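Local coordinates for protein putative aspartate aminotransferase (Thermus thermophilus, PDB 1IUG) that probably transfers amino groups between amino acids and 2-oxo acids, such as aspartate and 2-oxoglutarate, using pyridoxal 5'-phosphate held on a lysine, at residues Glu52-Thr57 with Leu213-Glu218; Leu127-Thr132 with Ala138-Leu143. All coordinates share one frame; numbering follows the deposited sequence.

Contact 1: residues Glu52-Thr57 with Leu213-Glu218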
loop_
_atom_site.group_PDB
_atom_site.type_symbol
_atom_site.label_atom_id
_atom_site.label_comp_id
_atom_site.label_asym_id
_atom_site.label_seq_id
_atom_site.Cartn_x
_atom_site.Cartn_y
_atom_site.Cartn_z
ATOM N N GLU A 52 2.845 -7.889 19.201
ATOM C CA GLU A 52 3.521 -7.690 17.921
ATOM C C GLU A 52 2.869 -6.600 17.084
ATOM O O GLU A 52 1.663 -6.379 17.156
ATOM C CB GLU A 52 3.503 -8.987 17.105
ATOM C CG GLU A 52 4.110 -10.207 17.787
ATOM C CD GLU A 52 5.627 -10.152 17.902
ATOM O OE1 GLU A 52 6.274 -9.356 17.188
ATOM O OE2 GLU A 52 6.178 -10.926 18.711
ATOM N N VAL A 53 3.684 -5.913 16.297
ATOM C CA VAL A 53 3.184 -4.875 15.410
ATOM C C VAL A 53 3.501 -5.321 13.988
ATOM O O VAL A 53 4.640 -5.687 13.680
ATOM C CB VAL A 53 3.833 -3.499 15.683
ATOM C CG1 VAL A 53 3.185 -2.436 14.796
ATOM C CG2 VAL A 53 3.681 -3.121 17.155
ATOM N N LEU A 54 2.473 -5.371 13.149
ATOM C CA LEU A 54 2.642 -5.777 11.760
ATOM C C LEU A 54 2.635 -4.562 10.830
ATOM O O LEU A 54 1.825 -3.646 10.995
ATOM C CB LEU A 54 1.540 -6.760 11.361
ATOM C CG LEU A 54 1.541 -8.084 12.134
ATOM C CD1 LEU A 54 0.334 -8.920 11.754
ATOM C CD2 LEU A 54 2.833 -8.842 11.866
ATOM N N ILE A 55 3.576 -4.547 9.889
ATOM C CA ILE A 55 3.697 -3.471 8.914
ATOM C C ILE A 55 3.024 -3.899 7.612
ATOM O O ILE A 55 3.413 -4.898 6.998
ATOM C CB ILE A 55 5.170 -3.145 8.622
ATOM C CG1 ILE A 55 5.885 -2.748 9.919
ATOM C CG2 ILE A 55 5.272 -2.047 7.565
ATOM C CD1 ILE A 55 7.339 -2.393 9.729
ATOM N N LEU A 56 2.006 -3.147 7.204
ATOM C CA LEU A 56 1.266 -3.446 5.978
ATOM C C LEU A 56 1.475 -2.350 4.948
ATOM O O LEU A 56 1.533 -1.166 5.286
ATOM C CB LEU A 56 -0.230 -3.569 6.275
ATOM C CG LEU A 56 -0.675 -4.537 7.378
ATOM C CD1 LEU A 56 -2.186 -4.505 7.475
ATOM C CD2 LEU A 56 -0.193 -5.950 7.102
ATOM N N THR A 57 1.594 -2.748 3.689
ATOM C CA THR A 57 1.781 -1.790 2.615
ATOM C C THR A 57 0.404 -1.369 2.112
ATOM O O THR A 57 -0.298 -2.137 1.454
ATOM C CB THR A 57 2.658 -2.382 1.491
ATOM O OG1 THR A 57 3.963 -2.655 2.020
ATOM C CG2 THR A 57 2.793 -1.402 0.327
ATOM N N LEU A 213 -4.541 -9.385 3.183
ATOM C CA LEU A 213 -4.509 -8.934 4.568
ATOM C C LEU A 213 -4.671 -10.014 5.650
ATOM O O LEU A 213 -5.129 -9.748 6.765
ATOM C CB LEU A 213 -5.467 -7.747 4.759
ATOM C CG LEU A 213 -6.966 -7.842 5.046
ATOM C CD1 LEU A 213 -7.628 -6.575 4.500
ATOM C CD2 LEU A 213 -7.594 -9.077 4.437
ATOM N N ASP A 214 -4.274 -11.236 5.308
ATOM C CA ASP A 214 -4.296 -12.370 6.233
ATOM C C ASP A 214 -3.127 -12.083 7.194
ATOM O O ASP A 214 -1.965 -12.098 6.789
ATOM C CB ASP A 214 -4.038 -13.661 5.438
ATOM C CG ASP A 214 -3.990 -14.920 6.306
ATOM O OD1 ASP A 214 -3.489 -14.890 7.451
ATOM O OD2 ASP A 214 -4.425 -15.975 5.807
ATOM N N LEU A 215 -3.442 -11.798 8.453
ATOM C CA LEU A 215 -2.415 -11.490 9.442
ATOM C C LEU A 215 -1.596 -12.689 9.911
ATOM O O LEU A 215 -0.468 -12.522 10.373
ATOM C CB LEU A 215 -3.022 -10.729 10.625
ATOM C CG LEU A 215 -3.021 -9.192 10.523
ATOM C CD1 LEU A 215 -3.232 -8.710 9.098
ATOM C CD2 LEU A 215 -4.060 -8.606 11.456
ATOM N N ALA A 216 -2.143 -13.893 9.754
ATOM C CA ALA A 216 -1.435 -15.110 10.148
ATOM C C ALA A 216 -0.152 -15.295 9.346
ATOM O O ALA A 216 0.904 -15.554 9.934
ATOM C CB ALA A 216 -2.324 -16.334 10.006
ATOM N N ARG A 217 -0.202 -15.197 8.017
ATOM C CA ARG A 217 1.076 -15.355 7.344
ATOM C C ARG A 217 1.992 -14.143 7.283
ATOM O O ARG A 217 3.181 -14.277 7.015
ATOM C CB ARG A 217 1.091 -16.304 6.122
ATOM C CG ARG A 217 1.459 -15.813 4.706
ATOM C CD ARG A 217 0.554 -14.806 4.066
ATOM N NE ARG A 217 -0.048 -15.493 2.916
ATOM C CZ ARG A 217 -1.333 -15.445 2.574
ATOM N NH1 ARG A 217 -2.193 -14.716 3.267
ATOM N NH2 ARG A 217 -1.785 -16.223 1.605
ATOM N N GLU A 218 1.459 -12.982 7.651
ATOM C CA GLU A 218 2.278 -11.778 7.734
ATOM C C GLU A 218 3.059 -11.939 9.043
ATOM O O GLU A 218 4.263 -11.717 9.080
ATOM C CB GLU A 218 1.427 -10.502 7.796
ATOM C CG GLU A 218 0.966 -9.967 6.447
ATOM C CD GLU A 218 2.085 -9.365 5.596
ATOM O OE1 GLU A 218 3.283 -9.484 5.945
ATOM O OE2 GLU A 218 1.755 -8.763 4.551
#

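Contact 2: residues Leu127-Thr132 with Ala138-Leu143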
loop_
_atom_site.group_PDB
_atom_site.type_symbol
_atom_site.label_atom_id
_atom_site.label_comp_id
_atom_site.label_asym_id
_atom_site.label_seq_id
_atom_site.Cartn_x
_atom_site.Cartn_y
_atom_site.Cartn_z
ATOM N N LEU A 127 -13.318 1.364 18.708
ATOM C CA LEU A 127 -13.252 2.774 19.064
ATOM C C LEU A 127 -12.206 3.553 18.285
ATOM O O LEU A 127 -11.177 3.010 17.892
ATOM C CB LEU A 127 -12.937 2.912 20.558
ATOM C CG LEU A 127 -13.928 2.364 21.584
ATOM C CD1 LEU A 127 -13.234 2.240 22.939
ATOM C CD2 LEU A 127 -15.151 3.264 21.672
ATOM N N VAL A 128 -12.491 4.830 18.061
ATOM C CA VAL A 128 -11.560 5.724 17.388
ATOM C C VAL A 128 -11.012 6.620 18.500
ATOM O O VAL A 128 -11.756 7.384 19.122
ATOM C CB VAL A 128 -12.251 6.566 16.288
ATOM C CG1 VAL A 128 -11.285 7.597 15.729
ATOM C CG2 VAL A 128 -12.715 5.658 15.163
ATOM N N HIS A 129 -9.724 6.464 18.788
ATOM C CA HIS A 129 -9.059 7.221 19.843
ATOM C C HIS A 129 -9.110 8.727 19.575
ATOM O O HIS A 129 -9.616 9.500 20.392
ATOM C CB HIS A 129 -7.612 6.745 19.992
ATOM C CG HIS A 129 -6.964 7.174 21.269
ATOM N ND1 HIS A 129 -7.634 7.892 22.238
ATOM C CD2 HIS A 129 -5.712 6.981 21.741
ATOM C CE1 HIS A 129 -6.819 8.124 23.250
ATOM N NE2 HIS A 129 -5.647 7.582 22.974
ATOM N N SER A 130 -8.588 9.130 18.423
ATOM C CA SER A 130 -8.587 10.527 18.024
ATOM C C SER A 130 -9.413 10.653 16.742
ATOM O O SER A 130 -8.997 10.192 15.676
ATOM C CB SER A 130 -7.151 11.005 17.803
ATOM O OG SER A 130 -7.127 12.311 17.256
ATOM N N GLU A 131 -10.620 11.200 16.877
ATOM C CA GLU A 131 -11.522 11.386 15.744
ATOM C C GLU A 131 -11.084 12.657 15.023
ATOM O O GLU A 131 -11.548 13.763 15.321
ATOM C CB GLU A 131 -12.978 11.482 16.235
ATOM C CG GLU A 131 -14.025 11.679 15.136
ATOM C CD GLU A 131 -13.931 10.649 14.017
ATOM O OE1 GLU A 131 -14.430 9.516 14.191
ATOM O OE2 GLU A 131 -13.364 10.976 12.953
ATOM N N THR A 132 -10.169 12.481 14.077
ATOM C CA THR A 132 -9.592 13.582 13.312
ATOM C C THR A 132 -10.584 14.534 12.640
ATOM O O THR A 132 -10.315 15.737 12.522
ATOM C CB THR A 132 -8.611 13.048 12.258
ATOM O OG1 THR A 132 -7.874 11.953 12.817
ATOM C CG2 THR A 132 -7.635 14.139 11.851
ATOM N N ALA A 138 -11.396 10.426 22.521
ATOM C CA ALA A 138 -12.189 9.529 23.352
ATOM C C ALA A 138 -11.382 9.057 24.559
ATOM O O ALA A 138 -10.155 8.949 24.489
ATOM C CB ALA A 138 -12.660 8.332 22.535
ATOM N N ASP A 139 -12.075 8.794 25.665
ATOM C CA ASP A 139 -11.440 8.311 26.892
ATOM C C ASP A 139 -11.303 6.798 26.767
ATOM O O ASP A 139 -12.065 6.037 27.361
ATOM C CB ASP A 139 -12.299 8.667 28.110
ATOM C CG ASP A 139 -11.535 8.560 29.427
ATOM O OD1 ASP A 139 -10.477 7.891 29.478
ATOM O OD2 ASP A 139 -12.001 9.156 30.419
ATOM N N LEU A 140 -10.301 6.382 26.002
ATOM C CA LEU A 140 -10.033 4.980 25.723
ATOM C C LEU A 140 -9.982 4.012 26.908
ATOM O O LEU A 140 -10.694 3.009 26.908
ATOM C CB LEU A 140 -8.754 4.858 24.883
ATOM C CG LEU A 140 -8.791 3.953 23.652
ATOM C CD1 LEU A 140 -9.941 4.348 22.745
ATOM C CD2 LEU A 140 -7.475 4.068 22.910
ATOM N N PRO A 141 -9.154 4.298 27.934
ATOM C CA PRO A 141 -9.062 3.397 29.090
ATOM C C PRO A 141 -10.393 3.187 29.802
ATOM O O PRO A 141 -10.741 2.061 30.151
ATOM C CB PRO A 141 -8.058 4.107 30.002
ATOM C CG PRO A 141 -7.217 4.894 29.045
ATOM C CD PRO A 141 -8.254 5.451 28.114
ATOM N N ALA A 142 -11.130 4.278 30.003
ATOM C CA ALA A 142 -12.423 4.233 30.680
ATOM C C ALA A 142 -13.477 3.492 29.867
ATOM O O ALA A 142 -14.294 2.755 30.425
ATOM C CB ALA A 142 -12.900 5.645 31.012
ATOM N N LEU A 143 -13.460 3.687 28.551
ATOM C CA LEU A 143 -14.417 3.013 27.679
ATOM C C LEU A 143 -14.118 1.525 27.624
ATOM O O LEU A 143 -15.022 0.698 27.726
ATOM C CB LEU A 143 -14.362 3.602 26.272
ATOM C CG LEU A 143 -14.873 5.035 26.130
ATOM C CD1 LEU A 143 -14.584 5.542 24.734
ATOM C CD2 LEU A 143 -16.362 5.081 26.426
#

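Contact 1: residues Glu52-Thr57 with Leu213-Glu218
With chi1 at -63°, Leu54 sets its CG opposite its own carbonyl carbon, and the extended chi2 carries CD1 onward to Leu215, whose CG it meets at 3.6 Å. The same methyl lies 3.9 Å from Leu215 O, so it touches both the side chain and the backbone of that residue. The other branch, CD2, reaches the backbone of Glu218, 4.2 Å from its C atom. A branched leucine suits the place because its two methyls serve two different neighbours. Further along strand 52-57, Leu56 CD2 comes within 4.2 Å of Glu218 CG, resting on the aliphatic part of that side chain. One carboxylate oxygen of Glu218, OE1, is satisfied by Gln222 NE2 and Ala228 N, which makes its burial tolerable. Asp214, at the N-cap position, receives weak bonds at OD1 from Ala216 N and Arg217 N. Ala66 of helix 60-71 touches both Leu56 and Leu215, adding a third element to the cluster. Between 52-57 and 213-218 themselves leucine methyls do the joining without a polar bond, while Gln222, further along the helix, bonds to Ile55 O; the chemistry implies apolar packing supplemented by one polar tie.

Contact 2: residues Leu127-Thr132 with Ala138-Leu143
This is a buried strand-to-helix contact, in which the C-terminal end of strand 124-128 and the residues after it pack against the start of helix 140-150. Its polar tie is Ala138 N to His129 O, 2.9 Å long and nearly straight at 163°, with the donor in the carbonyl plane. Ala138 also turns its methyl toward the strand, where CB lies 3.7 Å from Val128 O; a small residue fits so close to the backbone. His129 has CG anti to its backbone N (chi1 -164°), which places the ring beside Leu140, and the ring's turn about CB-CG sets a face against CD2. There Leu140 CD2 makes a CH-pi contact, 3.6 Å from the ring centroid and 16° off the normal, while Ala138 O lies at the ring edge. Strand 130-131 of the first segment pairs antiparallel with 136-137, just before Ala138, and the helix that follows leads on to strand 155-159, parallel to 124-128 and next to it: a beta-alpha-beta crossover in the large domain of this fold type I enzyme. Were His129 replaced by an alanine, Leu140 CD2 would probably lose the aromatic face it rests on, leaving a gap beside the start of the helix. The other Leu140 methyl, CD1, packs 3.9 Å from Leu127 CD1. Leu127 CD1 also reaches Leu143 CB at 3.8 Å, and Leu127 CD2 meets Leu143 CD1 at 3.9 Å. Leu140 and Leu143 suit this helix because, about one turn apart, both face the strand and pack against Leu127 there. At the end of the first segment Thr132 OG1 bonds to O3 of the modified residue at position 185, the lysine that carries pyridoxal phosphate.

In the fold
Contacts 1 and 2 share the seven-stranded mixed sheet, but at different places across it: strand 52-57 is an outermost strand within the chain, whereas strand 124-128 lies inside, between 155-159 and 77-82. Their centres are 24 Å apart and their nearest atoms about 14 Å, so they do not touch. In sequence the order is 52-57, then both segments of contact 2, then 213-218, so the long-range closure of contact 1 encloses the local one of contact 2. Contact 1 joins helix 215-222 to the strand outermost in this chain's sheet, away from the annotated sites; contact 2 joins helix 140-150 to an inner strand whose following residues reach the cofactor.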